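Local structure of 4-carboxymuconolactone decarboxylase (Sinorhizobium meliloti, 4G9Q) at residues Ala199-Ser204 with Asn230-Glu235; Val150-Leu155 with Arg195-Pro200. The protein belongs to the carboxymuconolactone decarboxylase family, forms an all-helical trimer, and may have peroxiredoxin activity. All blocks are in the same frame, centred on the assembly; numbering follows the deposited sequence.

Contact 1 of 2, residues Ala199-Ser204 with Asn230-Glu235; sequences APRDRS and NGLSEE
Arg201 and Leu232 pack where the first turn of one helix meets the link between two others. CD1 of Leu232 lies over one face of the Arg201 guanidinium, 3.7 Å from NH2, and the two side chains cross at about a right angle. CG of Arg201 is turned away from the backbone N (chi1 178°), and a bend at chi2 brings the guanidinium to Leu232. Nearer the backbone, CB of Arg201 approaches the carbonyl O of Asn230 at 3.5 Å, while the Asn230 amide lies against CB of Pro200.

Among the polar links, Asn230 ND2 gives a weak, bent hydrogen bond to Ser204 OG (3.1 Å, 131°). A water accepts from Arg201 NE and donates to Gly231 O. Asp202 OD1 sits at the guanidinium edge, in its plane, and takes a salt bridge from Arg201 NH1 at 2.9 Å; NH2 pairs with Asp75. With an alanine here in place of Arg201, Asp75 and Asp202 would probably each lose a charged partner and the water its NE donor, leaving Leu232 CD1 without its cover.

Gly231, with positive phi (116°), closes helix 220-229 in a Schellman motif. The chain then passes through Leu232 to helix 234-248, and helix 200-213 starts alongside this turn with Arg74 of helix 73-86 against Arg201.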
loop_
_atom_site.group_PDB
_atom_site.type_symbol
_atom_site.label_atom_id
_atom_site.label_comp_id
_atom_site.label_asym_id
_atom_site.label_seq_id
_atom_site.Cartn_x
_atom_site.Cartn_y
_atom_site.Cartn_z
ATOM N N ALA A 199 22.661 10.372 11.414
ATOM C CA ALA A 199 22.470 11.464 12.363
ATOM C C ALA A 199 20.990 11.517 12.736
ATOM O O ALA A 199 20.138 11.199 11.897
ATOM C CB ALA A 199 22.910 12.773 11.741
ATOM N N PRO A 200 20.672 11.891 13.995
ATOM C CA PRO A 200 19.274 11.953 14.438
ATOM C C PRO A 200 18.371 12.727 13.478
ATOM O O PRO A 200 17.264 12.270 13.188
ATOM C CB PRO A 200 19.378 12.657 15.791
ATOM C CG PRO A 200 20.691 12.172 16.313
ATOM C CD PRO A 200 21.594 12.186 15.113
ATOM N N ARG A 201 18.850 13.868 12.977
ATOM C CA ARG A 201 18.099 14.659 11.997
ATOM C C ARG A 201 17.731 13.840 10.760
ATOM O O ARG A 201 16.594 13.899 10.280
ATOM C CB ARG A 201 18.911 15.882 11.575
ATOM C CG ARG A 201 18.231 16.735 10.520
ATOM C CD ARG A 201 19.269 17.239 9.546
ATOM N NE ARG A 201 18.719 18.128 8.527
ATOM C CZ ARG A 201 18.651 17.843 7.229
ATOM N NH1 ARG A 201 19.087 16.677 6.765
ATOM N NH2 ARG A 201 18.153 18.740 6.388
ATOM N N ASP A 202 18.704 13.088 10.249
ATOM C CA ASP A 202 18.520 12.284 9.046
ATOM C C ASP A 202 17.652 11.054 9.296
ATOM O O ASP A 202 16.880 10.655 8.424
ATOM C CB ASP A 202 19.874 11.873 8.467
ATOM C CG ASP A 202 20.691 13.063 8.000
ATOM O OD1 ASP A 202 20.103 13.997 7.419
ATOM O OD2 ASP A 202 21.922 13.066 8.208
ATOM N N ARG A 203 17.779 10.455 10.478
ATOM C CA ARG A 203 16.921 9.324 10.841
ATOM C C ARG A 203 15.462 9.775 10.946
ATOM O O ARG A 203 14.555 9.076 10.497
ATOM C CB ARG A 203 17.390 8.662 12.139
ATOM C CG ARG A 203 16.782 7.282 12.375
ATOM C CD ARG A 203 17.324 6.625 13.646
ATOM N NE ARG A 203 18.759 6.340 13.561
ATOM C CZ ARG A 203 19.285 5.253 12.997
ATOM N NH1 ARG A 203 18.507 4.325 12.443
ATOM N NH2 ARG A 203 20.601 5.099 12.978
ATOM N N SER A 204 15.249 10.954 11.521
ATOM C CA SER A 204 13.913 11.539 11.587
ATOM C C SER A 204 13.402 11.891 10.191
ATOM O O SER A 204 12.223 11.684 9.891
ATOM C CB SER A 204 13.913 12.772 12.490
ATOM O OG SER A 204 14.024 12.387 13.855
ATOM N N ASN A 230 15.455 17.786 16.247
ATOM C CA ASN A 230 16.752 17.303 15.770
ATOM C C ASN A 230 17.443 18.216 14.752
ATOM O O ASN A 230 18.572 17.948 14.332
ATOM C CB ASN A 230 16.630 15.870 15.225
ATOM C CG ASN A 230 16.420 14.836 16.327
ATOM O OD1 ASN A 230 16.638 15.112 17.509
ATOM N ND2 ASN A 230 15.996 13.632 15.938
ATOM N N GLY A 231 16.769 19.289 14.346
ATOM C CA GLY A 231 17.409 20.298 13.505
ATOM C C GLY A 231 16.868 20.503 12.101
ATOM O O GLY A 231 17.350 21.377 11.379
ATOM N N LEU A 232 15.875 19.714 11.697
ATOM C CA LEU A 232 15.228 19.936 10.400
ATOM C C LEU A 232 14.445 21.242 10.492
ATOM O O LEU A 232 13.758 21.470 11.482
ATOM C CB LEU A 232 14.291 18.775 10.059
ATOM C CG LEU A 232 13.694 18.719 8.647
ATOM C CD1 LEU A 232 14.732 18.267 7.626
ATOM C CD2 LEU A 232 12.483 17.797 8.624
ATOM N N SER A 233 14.563 22.111 9.489
ATOM C CA SER A 233 13.821 23.377 9.532
ATOM C C SER A 233 12.392 23.178 9.056
ATOM O O SER A 233 12.087 22.198 8.368
ATOM C CB SER A 233 14.516 24.466 8.709
ATOM O OG SER A 233 14.430 24.190 7.324
ATOM N N GLU A 234 11.516 24.109 9.423
ATOM C CA GLU A 234 10.128 24.056 8.977
ATOM C C GLU A 234 10.003 24.144 7.454
ATOM O O GLU A 234 9.170 23.451 6.861
ATOM C CB GLU A 234 9.296 25.142 9.658
ATOM C CG GLU A 234 9.138 24.920 11.162
ATOM C CD GLU A 234 8.129 25.851 11.803
ATOM O OE1 GLU A 234 7.592 26.733 11.099
ATOM O OE2 GLU A 234 7.871 25.700 13.021
ATOM N N GLU A 235 10.831 24.975 6.817
ATOM C CA GLU A 235 10.790 25.066 5.351
ATOM C C GLU A 235 11.294 23.782 4.703
ATOM O O GLU A 235 10.767 23.361 3.677
ATOM C CB GLU A 235 11.518 26.310 4.807
ATOM C CG GLU A 235 13.048 26.303 4.889
ATOM C CD GLU A 235 13.730 25.594 3.717
ATOM O OE1 GLU A 235 13.073 25.327 2.679
ATOM O OE2 GLU A 235 14.939 25.303 3.839
HETATM O O HOH W 1 18.498 20.702 9.059
#

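Contact 2 of 2, residues Val150-Leu155 with Arg195-Pro200; sequences VESTPL and RPDLAP
Ser152 OG is gripped by two waters that tie it to Asp197: one accepts from the hydroxyl at 2.7 Å and donates to Asp197 OD2, the other donates both to OG, at 2.8 Å, and to Asp197 OD1. The hydroxyl sits between its backbone N and carbonyl carbon (chi1 60°), a rotation that also sets Ser152 OG 3.3 Å from Pro196 CG. Asp197 OD1 accepts a further bond from the backbone N of Ala149.

Arg195 makes the direct polar link. Its NH1 donates to Val150 O (2.9 Å, 152°), which lies at the guanidinium edge, in its plane, although the donor stands well above the carbonyl plane. The bend at chi3 (57°) helps turn the guanidinium to this position, where NE pairs with Glu112 and NH2 reaches Ala149 O.

These are two loops of an all-helical fold: 150-155 runs between helices 130-139 and 159-173, while 195-200 joins helix 178-192 to helix 200-213, with Ala199 as N-cap. Val150 and Arg195 also pack on Gln55 and Tyr56 of a second subunit.

Leucine and proline side chains carry the apolar part. Leu155 CD2 packs obliquely on Pro196 CB at 3.9 Å, while Leu155 CD1 touches the Pro200 ring, 3.8 Å from CD. Thr153 O lies 3.4 Å from Pro196 CG, against the same ring as Leu155 CD2.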
loop_
_atom_site.group_PDB
_atom_site.type_symbol
_atom_site.label_atom_id
_atom_site.label_comp_id
_atom_site.label_asym_id
_atom_site.label_seq_id
_atom_site.Cartn_x
_atom_site.Cartn_y
_atom_site.Cartn_z
ATOM N N VAL A 150 27.313 -3.160 12.194
ATOM C CA VAL A 150 26.405 -4.064 12.900
ATOM C C VAL A 150 26.189 -3.583 14.337
ATOM O O VAL A 150 25.049 -3.453 14.797
ATOM C CB VAL A 150 26.924 -5.526 12.890
ATOM C CG1 VAL A 150 26.088 -6.412 13.805
ATOM C CG2 VAL A 150 26.921 -6.079 11.483
ATOM N N GLU A 151 27.287 -3.313 15.040
ATOM C CA GLU A 151 27.212 -2.743 16.382
ATOM C C GLU A 151 28.302 -1.690 16.555
ATOM O O GLU A 151 29.464 -1.930 16.229
ATOM C CB GLU A 151 27.339 -3.838 17.452
ATOM C CG GLU A 151 27.149 -3.330 18.879
ATOM C CD GLU A 151 27.156 -4.431 19.933
ATOM O OE1 GLU A 151 27.303 -5.626 19.587
ATOM O OE2 GLU A 151 27.012 -4.088 21.123
ATOM N N SER A 152 27.914 -0.512 17.033
ATOM C CA SER A 152 28.888 0.528 17.370
ATOM C C SER A 152 28.409 1.394 18.537
ATOM O O SER A 152 27.319 1.175 19.077
ATOM C CB SER A 152 29.259 1.365 16.137
ATOM O OG SER A 152 28.130 2.005 15.571
ATOM N N THR A 153 29.235 2.364 18.932
ATOM C CA THR A 153 28.959 3.195 20.099
ATOM C C THR A 153 27.672 3.998 19.916
ATOM O O THR A 153 27.548 4.764 18.956
ATOM C CB THR A 153 30.153 4.124 20.415
ATOM O OG1 THR A 153 31.296 3.314 20.710
ATOM C CG2 THR A 153 29.857 5.021 21.611
ATOM N N PRO A 154 26.704 3.814 20.832
ATOM C CA PRO A 154 25.429 4.512 20.680
ATOM C C PRO A 154 25.587 6.013 20.851
ATOM O O PRO A 154 26.515 6.469 21.527
ATOM C CB PRO A 154 24.566 3.945 21.816
ATOM C CG PRO A 154 25.307 2.751 22.342
ATOM C CD PRO A 154 26.738 2.970 22.039
ATOM N N LEU A 155 24.692 6.768 20.220
ATOM C CA LEU A 155 24.554 8.196 20.486
ATOM C C LEU A 155 23.990 8.406 21.896
ATOM O O LEU A 155 23.382 7.490 22.462
ATOM C CB LEU A 155 23.656 8.851 19.424
ATOM C CG LEU A 155 24.132 8.737 17.970
ATOM C CD1 LEU A 155 23.027 9.197 17.015
ATOM C CD2 LEU A 155 25.423 9.516 17.726
ATOM N N ARG A 195 21.599 4.469 17.135
ATOM C CA ARG A 195 22.616 4.016 16.196
ATOM C C ARG A 195 23.207 5.215 15.444
ATOM O O ARG A 195 22.465 6.048 14.926
ATOM C CB ARG A 195 22.041 2.965 15.244
ATOM C CG ARG A 195 21.819 1.597 15.908
ATOM C CD ARG A 195 21.063 0.639 14.975
ATOM N NE ARG A 195 21.765 0.463 13.703
ATOM C CZ ARG A 195 22.743 -0.414 13.485
ATOM N NH1 ARG A 195 23.148 -1.239 14.448
ATOM N NH2 ARG A 195 23.314 -0.470 12.292
ATOM N N PRO A 196 24.546 5.330 15.417
ATOM C CA PRO A 196 25.150 6.565 14.881
ATOM C C PRO A 196 25.214 6.688 13.352
ATOM O O PRO A 196 25.561 7.756 12.838
ATOM C CB PRO A 196 26.568 6.540 15.474
ATOM C CG PRO A 196 26.872 5.076 15.637
ATOM C CD PRO A 196 25.549 4.464 16.071
ATOM N N ASP A 197 24.865 5.622 12.635
ATOM C CA ASP A 197 25.066 5.559 11.183
ATOM C C ASP A 197 24.137 6.490 10.395
ATOM O O ASP A 197 24.395 6.798 9.230
ATOM C CB ASP A 197 24.972 4.108 10.713
ATOM C CG ASP A 197 25.718 3.156 11.644
ATOM O OD1 ASP A 197 26.869 2.797 11.313
ATOM O OD2 ASP A 197 25.167 2.810 12.725
ATOM N N LEU A 198 23.062 6.937 11.037
ATOM C CA LEU A 198 22.334 8.122 10.595
ATOM C C LEU A 198 22.360 9.116 11.735
ATOM O O LEU A 198 22.112 8.752 12.890
ATOM C CB LEU A 198 20.878 7.796 10.256
ATOM C CG LEU A 198 20.565 7.070 8.948
ATOM C CD1 LEU A 198 19.122 6.558 8.960
ATOM C CD2 LEU A 198 20.840 7.952 7.723
ATOM N N ALA A 199 22.661 10.372 11.414
ATOM C CA ALA A 199 22.470 11.464 12.363
ATOM C C ALA A 199 20.990 11.517 12.736
ATOM O O ALA A 199 20.138 11.199 11.897
ATOM C CB ALA A 199 22.910 12.773 11.741
ATOM N N PRO A 200 20.672 11.891 13.995
ATOM C CA PRO A 200 19.274 11.953 14.438
ATOM C C PRO A 200 18.371 12.727 13.478
ATOM O O PRO A 200 17.264 12.270 13.188
ATOM C CB PRO A 200 19.378 12.657 15.791
ATOM C CG PRO A 200 20.691 12.172 16.313
ATOM C CD PRO A 200 21.594 12.186 15.113
HETATM O O HOH W 2 26.031 0.742 14.420
HETATM O O HOH W 3 29.010 3.351 13.236
#

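Ala199 and Pro200 belong to both contacts, at the start of helix 200-213. Contact 2 takes the loop leading into that helix and contact 1 its first turn, with centres about 16 Å apart. Along the chain the order is 150-155, then 195-200 running into 199-204, then 230-235. The two also touch directly, for Arg203 NH2 probably donates a hydrogen bond to Arg195 O at 2.9 Å, and both arginines pair with Glu112 of helix 107-120. Contact 1 joins elements within one chain, whereas contact 2 lies farther from the chain centre, so the residues 195-204 run from a loop that packs, through Arg195, on a second subunit to a contact made within the chain.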